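Local coordinates for acyl-[acyl-carrier-protein]--UDP-N-acetylglucosamine O-acyltransferase (Helicobacter pylori, PDB 1J2Z), which transfers a (3R)-hydroxyacyl chain from acyl carrier protein to UDP-N-acetylglucosamine, the first step in making lipid A, at residues A[117-122]-A[135-140]. Residues are numbered along the deposited sequence; the frame is centred on the assembly and turned at random.
Sequences VHVAHD and VTLAGH. With SOG (octyl 1-thio-beta-D-glucopyranoside), chain B.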
loop_
_atom_site.group_PDB
_atom_site.type_symbol
_atom_site.label_atom_id
_atom_site.label_comp_id
_atom_site.label_asym_id
_atom_site.label_seq_id
_atom_site.Cartn_x
_atom_site.Cartn_y
_atom_site.Cartn_z
ATOM N N VAL A 117 -2.568 -3.144 -6.855
ATOM C CA VAL A 117 -3.327 -2.112 -7.562
ATOM C C VAL A 117 -4.829 -2.298 -7.331
ATOM O O VAL A 117 -5.351 -3.401 -7.457
ATOM C CB VAL A 117 -3.063 -2.149 -9.093
ATOM C CG1 VAL A 117 -4.127 -1.333 -9.833
ATOM C CG2 VAL A 117 -1.679 -1.586 -9.400
ATOM N N HIS A 118 -5.520 -1.222 -6.970
ATOM C CA HIS A 118 -6.962 -1.312 -6.775
ATOM C C HIS A 118 -7.705 -0.455 -7.791
ATOM O O HIS A 118 -7.413 0.729 -7.947
ATOM C CB HIS A 118 -7.382 -0.860 -5.374
ATOM C CG HIS A 118 -8.868 -0.739 -5.214
ATOM N ND1 HIS A 118 -9.489 0.445 -4.881
ATOM C CD2 HIS A 118 -9.859 -1.643 -5.394
ATOM C CE1 HIS A 118 -10.798 0.266 -4.865
ATOM N NE2 HIS A 118 -11.048 -0.992 -5.174
ATOM N N VAL A 119 -8.663 -1.061 -8.480
ATOM C CA VAL A 119 -9.472 -0.339 -9.452
ATOM C C VAL A 119 -10.894 -0.329 -8.909
ATOM O O VAL A 119 -11.542 -1.369 -8.824
ATOM C CB VAL A 119 -9.440 -1.016 -10.831
ATOM C CG1 VAL A 119 -10.348 -0.256 -11.808
ATOM C CG2 VAL A 119 -8.017 -1.039 -11.350
ATOM N N ALA A 120 -11.369 0.849 -8.519
ATOM C CA ALA A 120 -12.708 0.979 -7.951
ATOM C C ALA A 120 -13.838 0.858 -8.969
ATOM O O ALA A 120 -13.622 0.871 -10.185
ATOM C CB ALA A 120 -12.830 2.309 -7.194
ATOM N N HIS A 121 -15.053 0.745 -8.446
ATOM C CA HIS A 121 -16.242 0.619 -9.268
ATOM C C HIS A 121 -16.372 1.738 -10.292
ATOM O O HIS A 121 -15.972 2.882 -10.044
ATOM C CB HIS A 121 -17.492 0.627 -8.385
ATOM C CG HIS A 121 -17.709 1.919 -7.662
ATOM N ND1 HIS A 121 -17.202 2.168 -6.405
ATOM C CD2 HIS A 121 -18.366 3.045 -8.031
ATOM C CE1 HIS A 121 -17.540 3.389 -6.031
ATOM N NE2 HIS A 121 -18.245 3.943 -7.000
ATOM N N ASP A 122 -16.933 1.392 -11.445
ATOM C CA ASP A 122 -17.186 2.347 -12.522
ATOM C C ASP A 122 -15.981 3.000 -13.194
ATOM O O ASP A 122 -16.129 4.015 -13.875
ATOM C CB ASP A 122 -18.137 3.432 -12.014
ATOM C CG ASP A 122 -19.447 2.861 -11.511
ATOM O OD1 ASP A 122 -20.192 2.265 -12.318
ATOM O OD2 ASP A 122 -19.735 2.996 -10.307
ATOM N N VAL A 135 -1.089 1.502 -6.999
ATOM C CA VAL A 135 -1.895 2.592 -7.537
ATOM C C VAL A 135 -3.320 2.375 -7.055
ATOM O O VAL A 135 -3.837 1.260 -7.110
ATOM C CB VAL A 135 -1.863 2.634 -9.081
ATOM C CG1 VAL A 135 -2.946 3.569 -9.604
ATOM C CG2 VAL A 135 -0.499 3.125 -9.550
ATOM N N THR A 136 -3.949 3.444 -6.579
ATOM C CA THR A 136 -5.304 3.367 -6.064
ATOM C C THR A 136 -6.253 4.267 -6.842
ATOM O O THR A 136 -6.109 5.490 -6.843
ATOM C CB THR A 136 -5.344 3.775 -4.576
ATOM O OG1 THR A 136 -4.475 2.915 -3.824
ATOM C CG2 THR A 136 -6.756 3.657 -4.028
ATOM N N LEU A 137 -7.223 3.655 -7.511
ATOM C CA LEU A 137 -8.191 4.421 -8.280
ATOM C C LEU A 137 -9.517 4.486 -7.537
ATOM O O LEU A 137 -10.085 3.454 -7.177
ATOM C CB LEU A 137 -8.428 3.780 -9.650
ATOM C CG LEU A 137 -7.243 3.522 -10.585
ATOM C CD1 LEU A 137 -7.766 2.956 -11.901
ATOM C CD2 LEU A 137 -6.475 4.806 -10.840
ATOM N N ALA A 138 -10.002 5.699 -7.298
ATOM C CA ALA A 138 -11.289 5.877 -6.642
ATOM C C ALA A 138 -12.347 5.585 -7.711
ATOM O O ALA A 138 -12.015 5.209 -8.833
ATOM C CB ALA A 138 -11.427 7.308 -6.118
ATOM N N GLY A 139 -13.617 5.772 -7.383
ATOM C CA GLY A 139 -14.654 5.471 -8.354
ATOM C C GLY A 139 -14.838 6.421 -9.523
ATOM O O GLY A 139 -14.414 7.575 -9.483
ATOM N N HIS A 140 -15.457 5.908 -10.582
ATOM C CA HIS A 140 -15.783 6.690 -11.776
ATOM C C HIS A 140 -14.610 7.337 -12.508
ATOM O O HIS A 140 -14.766 8.404 -13.101
ATOM C CB HIS A 140 -16.784 7.789 -11.397
ATOM C CG HIS A 140 -17.863 7.333 -10.461
ATOM N ND1 HIS A 140 -19.013 6.705 -10.893
ATOM C CD2 HIS A 140 -17.958 7.405 -9.111
ATOM C CE1 HIS A 140 -19.770 6.410 -9.851
ATOM N NE2 HIS A 140 -19.154 6.824 -8.758
HETATM C C1 SOG B . -14.319 5.552 -3.193
HETATM C C2 SOG B . -15.346 4.503 -3.689
HETATM C C3 SOG B . -14.959 3.116 -3.155
HETATM C C4 SOG B . -13.557 2.782 -3.675
HETATM C C5 SOG B . -12.559 3.854 -3.166
HETATM C C6 SOG B . -11.154 3.573 -3.681
HETATM C "C1'" SOG B . -14.339 7.919 -2.794
HETATM C "C2'" SOG B . -13.379 8.857 -3.499
HETATM C "C3'" SOG B . -13.563 10.286 -3.025
HETATM C "C4'" SOG B . -12.604 11.234 -3.731
HETATM C "C5'" SOG B . -12.796 12.667 -3.253
HETATM C "C6'" SOG B . -11.750 13.583 -3.854
HETATM C "C7'" SOG B . -11.927 15.009 -3.387
HETATM C "C8'" SOG B . -10.870 15.898 -4.000
HETATM S S1 SOG B . -14.652 6.854 -3.699
HETATM O O2 SOG B . -16.650 4.848 -3.240
HETATM O O3 SOG B . -15.883 2.150 -3.610
HETATM O O4 SOG B . -13.165 1.501 -3.215
HETATM O O5 SOG B . -12.986 5.164 -3.635
HETATM O O6 SOG B . -10.504 2.646 -2.831
#
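Two successive coils of the left-handed parallel beta-helix lie in register here, strand 118-119 beside 136-137, and the strands and the turns that follow them line the pocket holding the detergent octyl 1-thio-beta-D-glucopyranoside. H118 N gives its hydrogen to V135 O at 3.0 Å, and L137 N gives its own to H118 O. The ladder then bends: the A120 N to L137 O bond has an N-H...O angle of 136°, with the donor above the carbonyl plane. Within the turn a further backbone bond joins H140 N to H121 O at 3.1 Å in the carbonyl plane. Inside the coil, V119 CG2 lies 4.0 Å from L137 CD1, the two side chains running side by side with I125 against both. On the other face H118 turns the edge of its imidazole to the sugar. H121 holds its ring between its own backbone N and carbonyl carbon (chi1 65°), where ND1 makes a weak hydrogen bond of 3.1 Å to the sugar O3. G139 CA sits over one face of that ring in a CH-pi contact, and the ring's edge points at the face of H140 in an offset T-shaped pair, planes at 88°. D122, hydrogen-bonded by T98 and I102, lays its carboxylate alongside the H140 imidazole, nearly parallel to it. F158 stacks with the H140 ring. H121 and H140 probably bind substrate, as in related enzymes; the stacked coils are characteristic of the hexapeptide-repeat left-handed beta-helix, and the detergent sits among residues that probably belong to the LpxA substrate site.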